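PDB 3VAA: shikimate kinase from Bacteroides thetaiotaomicron, which catalyses the ATP-dependent phosphorylation of the 3-hydroxyl group of shikimate, a magnesium-requiring step on the pathway to chorismate and the aromatic amino acids. Local coordinates for residues R27-L41 and M112-V126. Sequence-based numbering, arbitrary orientation.
Sequences RIFLTGYMGAGKTTL and MEFMNRTGKTVFLNV
Met115 CG lies over the centre of one face of the Phe29 ring, 3.7 Å from its centroid, while Gly119 N meets the ring's edge. Phe29, Thr31 and Phe123 lie on the helix 111-118 face of the parallel sheet of a P-loop kinase, where strands 27-31 and 120-125 are neighbours. The Met115 sulfur stands obliquely beside the Phe29 ring in a Met-aromatic contact, its flexible thioether fitting between helix and sheet. The Phe123 ring turns its edge to Thr31 O and Gly32 CA. Gly119, lacking a side chain, brings its CA to 3.2 Å from Arg27 O. Arg27 is long enough to reach back to the helix end, its NH1 donating in the guanidinium plane to Thr118 O (2.8 Å, 166°). Lys120 N, Val122 N and Leu124 N donate to Arg27 O, Phe29 O and Thr31 O; Phe29 N and Thr31 N donate back to Lys120 O and Val122 O. Leu124 CB packs against Ala36 CB (4.0 Å) in the predicted ATP-binding loop, whose Lys38 NZ donates to Gly32 O and Thr101 O. Branched Thr31 turns CG2 to the Met115 methyl, and with chi1 at 66° its OG1 donates to Val122 O from above the carbonyl plane at 2.9 Å.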
loop_
_atom_site.group_PDB
_atom_site.type_symbol
_atom_site.label_atom_id
_atom_site.label_comp_id
_atom_site.label_asym_id
_atom_site.label_seq_id
_atom_site.Cartn_x
_atom_site.Cartn_y
_atom_site.Cartn_z
ATOM N N ARG A 27 -5.536 11.028 9.773
ATOM C CA ARG A 27 -4.602 9.887 9.766
ATOM C C ARG A 27 -5.188 8.815 8.846
ATOM O O ARG A 27 -6.181 8.145 9.183
ATOM C CB ARG A 27 -4.325 9.325 11.161
ATOM C CG ARG A 27 -3.296 8.163 11.187
ATOM C CD ARG A 27 -3.222 7.576 12.570
ATOM N NE ARG A 27 -2.699 8.537 13.515
ATOM C CZ ARG A 27 -3.144 8.737 14.753
ATOM N NH1 ARG A 27 -4.191 8.082 15.249
ATOM N NH2 ARG A 27 -2.537 9.635 15.504
ATOM N N ILE A 28 -4.580 8.681 7.669
ATOM C CA ILE A 28 -5.036 7.741 6.651
ATOM C C ILE A 28 -4.017 6.641 6.395
ATOM O O ILE A 28 -2.812 6.907 6.323
ATOM C CB ILE A 28 -5.242 8.489 5.269
ATOM C CG1 ILE A 28 -6.082 9.755 5.428
ATOM C CG2 ILE A 28 -5.841 7.539 4.217
ATOM C CD1 ILE A 28 -7.435 9.526 5.947
ATOM N N PHE A 29 -4.485 5.397 6.285
ATOM C CA PHE A 29 -3.605 4.269 5.943
ATOM C C PHE A 29 -4.046 3.748 4.570
ATOM O O PHE A 29 -5.215 3.494 4.367
ATOM C CB PHE A 29 -3.730 3.116 6.925
ATOM C CG PHE A 29 -3.255 3.418 8.301
ATOM C CD1 PHE A 29 -1.915 3.371 8.601
ATOM C CD2 PHE A 29 -4.168 3.696 9.324
ATOM C CE1 PHE A 29 -1.478 3.620 9.873
ATOM C CE2 PHE A 29 -3.735 3.952 10.609
ATOM C CZ PHE A 29 -2.399 3.933 10.882
ATOM N N LEU A 30 -3.097 3.582 3.653
ATOM C CA LEU A 30 -3.398 3.021 2.342
ATOM C C LEU A 30 -2.809 1.622 2.284
ATOM O O LEU A 30 -1.646 1.387 2.675
ATOM C CB LEU A 30 -2.840 3.894 1.210
ATOM C CG LEU A 30 -3.266 5.365 1.239
ATOM C CD1 LEU A 30 -2.571 6.162 0.123
ATOM C CD2 LEU A 30 -4.769 5.546 1.164
ATOM N N THR A 31 -3.628 0.690 1.801
ATOM C CA THR A 31 -3.269 -0.699 1.701
ATOM C C THR A 31 -3.597 -1.213 0.297
ATOM O O THR A 31 -4.442 -0.644 -0.415
ATOM C CB THR A 31 -4.028 -1.563 2.733
ATOM O OG1 THR A 31 -5.424 -1.568 2.431
ATOM C CG2 THR A 31 -3.803 -1.049 4.198
ATOM N N GLY A 32 -2.958 -2.304 -0.085
ATOM C CA GLY A 32 -3.202 -2.895 -1.393
ATOM C C GLY A 32 -1.940 -3.511 -1.950
ATOM O O GLY A 32 -0.873 -3.423 -1.350
ATOM N N TYR A 33 -2.066 -4.131 -3.121
ATOM C CA TYR A 33 -0.957 -4.856 -3.713
ATOM C C TYR A 33 0.008 -3.939 -4.430
ATOM O O TYR A 33 -0.322 -2.783 -4.703
ATOM C CB TYR A 33 -1.537 -5.884 -4.706
ATOM C CG TYR A 33 -0.606 -6.989 -5.141
ATOM C CD1 TYR A 33 -0.027 -7.858 -4.215
ATOM C CD2 TYR A 33 -0.330 -7.197 -6.494
ATOM C CE1 TYR A 33 0.820 -8.874 -4.622
ATOM C CE2 TYR A 33 0.500 -8.226 -6.906
ATOM C CZ TYR A 33 1.078 -9.057 -5.969
ATOM O OH TYR A 33 1.901 -10.064 -6.409
ATOM N N MET A 34 1.206 -4.440 -4.710
ATOM C CA MET A 34 2.143 -3.694 -5.546
ATOM C C MET A 34 1.452 -3.378 -6.872
ATOM O O MET A 34 0.744 -4.228 -7.453
ATOM C CB MET A 34 3.431 -4.486 -5.823
ATOM C CG MET A 34 3.236 -5.828 -6.478
ATOM S SD MET A 34 4.813 -6.571 -6.935
ATOM C CE MET A 34 4.317 -8.175 -7.515
ATOM N N GLY A 35 1.650 -2.151 -7.345
ATOM C CA GLY A 35 1.050 -1.709 -8.585
ATOM C C GLY A 35 -0.294 -1.048 -8.425
ATOM O O GLY A 35 -0.785 -0.447 -9.373
ATOM N N ALA A 36 -0.892 -1.145 -7.231
ATOM C CA ALA A 36 -2.236 -0.570 -6.991
ATOM C C ALA A 36 -2.286 0.949 -7.042
ATOM O O ALA A 36 -3.330 1.516 -7.310
ATOM C CB ALA A 36 -2.802 -1.064 -5.661
ATOM N N GLY A 37 -1.159 1.599 -6.795
ATOM C CA GLY A 37 -1.089 3.063 -6.796
ATOM C C GLY A 37 -0.985 3.725 -5.436
ATOM O O GLY A 37 -1.295 4.903 -5.301
ATOM N N LYS A 38 -0.528 2.982 -4.421
ATOM C CA LYS A 38 -0.398 3.538 -3.070
ATOM C C LYS A 38 0.490 4.779 -3.020
ATOM O O LYS A 38 0.148 5.751 -2.359
ATOM C CB LYS A 38 0.095 2.463 -2.089
ATOM C CG LYS A 38 -0.882 1.298 -1.931
ATOM C CD LYS A 38 -0.314 0.168 -1.041
ATOM C CE LYS A 38 0.872 -0.532 -1.658
ATOM N NZ LYS A 38 1.220 -1.701 -0.876
ATOM N N THR A 39 1.605 4.770 -3.748
ATOM C CA THR A 39 2.494 5.929 -3.776
ATOM C C THR A 39 1.900 7.056 -4.617
ATOM O O THR A 39 1.857 8.227 -4.192
ATOM C CB THR A 39 3.892 5.524 -4.292
ATOM O OG1 THR A 39 4.445 4.565 -3.379
ATOM C CG2 THR A 39 4.830 6.744 -4.389
ATOM N N THR A 40 1.442 6.711 -5.811
ATOM C CA THR A 40 0.862 7.700 -6.720
ATOM C C THR A 40 -0.343 8.425 -6.095
ATOM O O THR A 40 -0.395 9.655 -6.044
ATOM C CB THR A 40 0.457 7.016 -8.043
ATOM O OG1 THR A 40 1.638 6.526 -8.679
ATOM C CG2 THR A 40 -0.269 8.000 -9.016
ATOM N N LEU A 41 -1.327 7.661 -5.653
ATOM C CA LEU A 41 -2.522 8.246 -5.069
ATOM C C LEU A 41 -2.218 8.860 -3.714
ATOM O O LEU A 41 -2.694 9.947 -3.402
ATOM C CB LEU A 41 -3.618 7.184 -4.935
ATOM C CG LEU A 41 -4.914 7.709 -4.323
ATOM C CD1 LEU A 41 -5.470 8.893 -5.110
ATOM C CD2 LEU A 41 -5.954 6.594 -4.270
ATOM N N MET A 112 -4.158 -5.051 10.379
ATOM C CA MET A 112 -5.325 -4.456 9.720
ATOM C C MET A 112 -6.298 -3.929 10.762
ATOM O O MET A 112 -6.789 -2.812 10.647
ATOM C CB MET A 112 -6.022 -5.435 8.778
ATOM C CG MET A 112 -7.201 -4.799 7.971
ATOM S SD MET A 112 -6.736 -3.355 6.977
ATOM C CE MET A 112 -5.320 -4.079 6.447
ATOM N N GLU A 113 -6.545 -4.720 11.802
ATOM C CA GLU A 113 -7.454 -4.326 12.861
ATOM C C GLU A 113 -6.904 -3.069 13.552
ATOM O O GLU A 113 -7.656 -2.146 13.894
ATOM C CB GLU A 113 -7.625 -5.495 13.825
ATOM C CG GLU A 113 -8.448 -5.241 15.051
ATOM C CD GLU A 113 -8.386 -6.426 16.008
ATOM O OE1 GLU A 113 -9.146 -7.396 15.812
ATOM O OE2 GLU A 113 -7.571 -6.384 16.956
ATOM N N PHE A 114 -5.583 -3.025 13.723
ATOM C CA PHE A 114 -4.922 -1.896 14.360
ATOM C C PHE A 114 -5.037 -0.624 13.533
ATOM O O PHE A 114 -5.402 0.448 14.051
ATOM C CB PHE A 114 -3.479 -2.259 14.690
ATOM C CG PHE A 114 -2.680 -1.115 15.231
ATOM C CD1 PHE A 114 -2.834 -0.711 16.549
ATOM C CD2 PHE A 114 -1.763 -0.468 14.434
ATOM C CE1 PHE A 114 -2.092 0.363 17.050
ATOM C CE2 PHE A 114 -1.007 0.595 14.911
ATOM C CZ PHE A 114 -1.168 1.003 16.233
ATOM N N MET A 115 -4.788 -0.738 12.238
ATOM C CA MET A 115 -4.954 0.389 11.345
ATOM C C MET A 115 -6.427 0.859 11.367
ATOM O O MET A 115 -6.688 2.059 11.446
ATOM C CB MET A 115 -4.518 0.019 9.927
ATOM C CG MET A 115 -3.017 -0.020 9.773
ATOM S SD MET A 115 -2.456 -0.258 8.083
ATOM C CE MET A 115 -2.663 -2.006 7.849
ATOM N N ASN A 116 -7.375 -0.079 11.324
ATOM C CA ASN A 116 -8.787 0.302 11.374
ATOM C C ASN A 116 -9.130 1.132 12.627
ATOM O O ASN A 116 -9.874 2.104 12.539
ATOM C CB ASN A 116 -9.711 -0.931 11.257
ATOM C CG ASN A 116 -9.952 -1.362 9.805
ATOM O OD1 ASN A 116 -9.982 -0.533 8.899
ATOM N ND2 ASN A 116 -10.216 -2.647 9.606
ATOM N N ARG A 117 -8.579 0.750 13.775
ATOM C CA ARG A 117 -8.835 1.452 15.043
ATOM C C ARG A 117 -8.150 2.803 15.165
ATOM O O ARG A 117 -8.655 3.685 15.861
ATOM C CB ARG A 117 -8.362 0.631 16.245
ATOM C CG ARG A 117 -9.057 -0.687 16.465
ATOM C CD ARG A 117 -8.804 -1.199 17.900
ATOM N NE ARG A 117 -7.385 -1.288 18.249
ATOM C CZ ARG A 117 -6.622 -2.367 18.078
ATOM N NH1 ARG A 117 -7.118 -3.476 17.539
ATOM N NH2 ARG A 117 -5.344 -2.332 18.438
ATOM N N THR A 118 -7.009 2.976 14.509
ATOM C CA THR A 118 -6.216 4.202 14.673
ATOM C C THR A 118 -6.321 5.251 13.563
ATOM O O THR A 118 -5.935 6.395 13.779
ATOM C CB THR A 118 -4.734 3.895 14.911
ATOM O OG1 THR A 118 -4.193 3.167 13.798
ATOM C CG2 THR A 118 -4.563 3.065 16.192
ATOM N N GLY A 119 -6.850 4.883 12.399
ATOM C CA GLY A 119 -6.995 5.832 11.314
ATOM C C GLY A 119 -7.961 5.326 10.271
ATOM O O GLY A 119 -8.519 4.245 10.427
ATOM N N LYS A 120 -8.176 6.130 9.235
ATOM C CA LYS A 120 -9.080 5.778 8.142
ATOM C C LYS A 120 -8.263 4.900 7.226
ATOM O O LYS A 120 -7.307 5.371 6.595
ATOM C CB LYS A 120 -9.571 7.022 7.397
ATOM C CG LYS A 120 -10.492 7.948 8.207
ATOM C CD LYS A 120 -10.807 9.231 7.421
ATOM C CE LYS A 120 -11.820 10.149 8.142
ATOM N NZ LYS A 120 -13.196 9.583 8.145
ATOM N N THR A 121 -8.667 3.644 7.118
ATOM C CA THR A 121 -7.938 2.652 6.351
ATOM C C THR A 121 -8.629 2.362 5.028
ATOM O O THR A 121 -9.803 2.055 4.974
ATOM C CB THR A 121 -7.731 1.389 7.226
ATOM O OG1 THR A 121 -7.043 1.796 8.424
ATOM C CG2 THR A 121 -6.906 0.331 6.503
ATOM N N VAL A 122 -7.869 2.502 3.942
ATOM C CA VAL A 122 -8.387 2.330 2.603
ATOM C C VAL A 122 -7.684 1.202 1.860
ATOM O O VAL A 122 -6.444 1.112 1.874
ATOM C CB VAL A 122 -8.158 3.636 1.777
ATOM C CG1 VAL A 122 -8.833 3.560 0.426
ATOM C CG2 VAL A 122 -8.640 4.861 2.530
ATOM N N PHE A 123 -8.469 0.320 1.249
ATOM C CA PHE A 123 -7.912 -0.676 0.346
ATOM C C PHE A 123 -8.050 -0.167 -1.082
ATOM O O PHE A 123 -9.177 0.102 -1.538
ATOM C CB PHE A 123 -8.594 -2.007 0.525
ATOM C CG PHE A 123 -8.350 -2.991 -0.580
ATOM C CD1 PHE A 123 -7.091 -3.177 -1.119
ATOM C CD2 PHE A 123 -9.386 -3.806 -1.019
ATOM C CE1 PHE A 123 -6.879 -4.100 -2.126
ATOM C CE2 PHE A 123 -9.181 -4.738 -2.019
ATOM C CZ PHE A 123 -7.927 -4.888 -2.572
ATOM N N LEU A 124 -6.911 0.002 -1.763
ATOM C CA LEU A 124 -6.898 0.390 -3.177
ATOM C C LEU A 124 -7.138 -0.868 -3.988
ATOM O O LEU A 124 -6.226 -1.666 -4.227
ATOM C CB LEU A 124 -5.576 1.043 -3.609
ATOM C CG LEU A 124 -5.374 2.497 -3.191
ATOM C CD1 LEU A 124 -5.325 2.644 -1.683
ATOM C CD2 LEU A 124 -4.090 3.059 -3.855
ATOM N N ASN A 125 -8.399 -1.062 -4.348
ATOM C CA ASN A 125 -8.840 -2.194 -5.110
ATOM C C ASN A 125 -8.606 -1.927 -6.584
ATOM O O ASN A 125 -9.161 -0.984 -7.146
ATOM C CB ASN A 125 -10.343 -2.408 -4.833
ATOM C CG ASN A 125 -10.941 -3.550 -5.645
ATOM O OD1 ASN A 125 -10.291 -4.569 -5.881
ATOM N ND2 ASN A 125 -12.187 -3.386 -6.048
ATOM N N VAL A 126 -7.771 -2.762 -7.182
ATOM C CA VAL A 126 -7.400 -2.633 -8.596
ATOM C C VAL A 126 -7.592 -3.970 -9.307
ATOM O O VAL A 126 -7.125 -5.008 -8.861
ATOM C CB VAL A 126 -5.977 -2.118 -8.732
ATOM C CG1 VAL A 126 -5.547 -2.015 -10.233
ATOM C CG2 VAL A 126 -5.852 -0.735 -8.047
HETATM O O HOH W 1 -4.510 -3.935 -4.664
#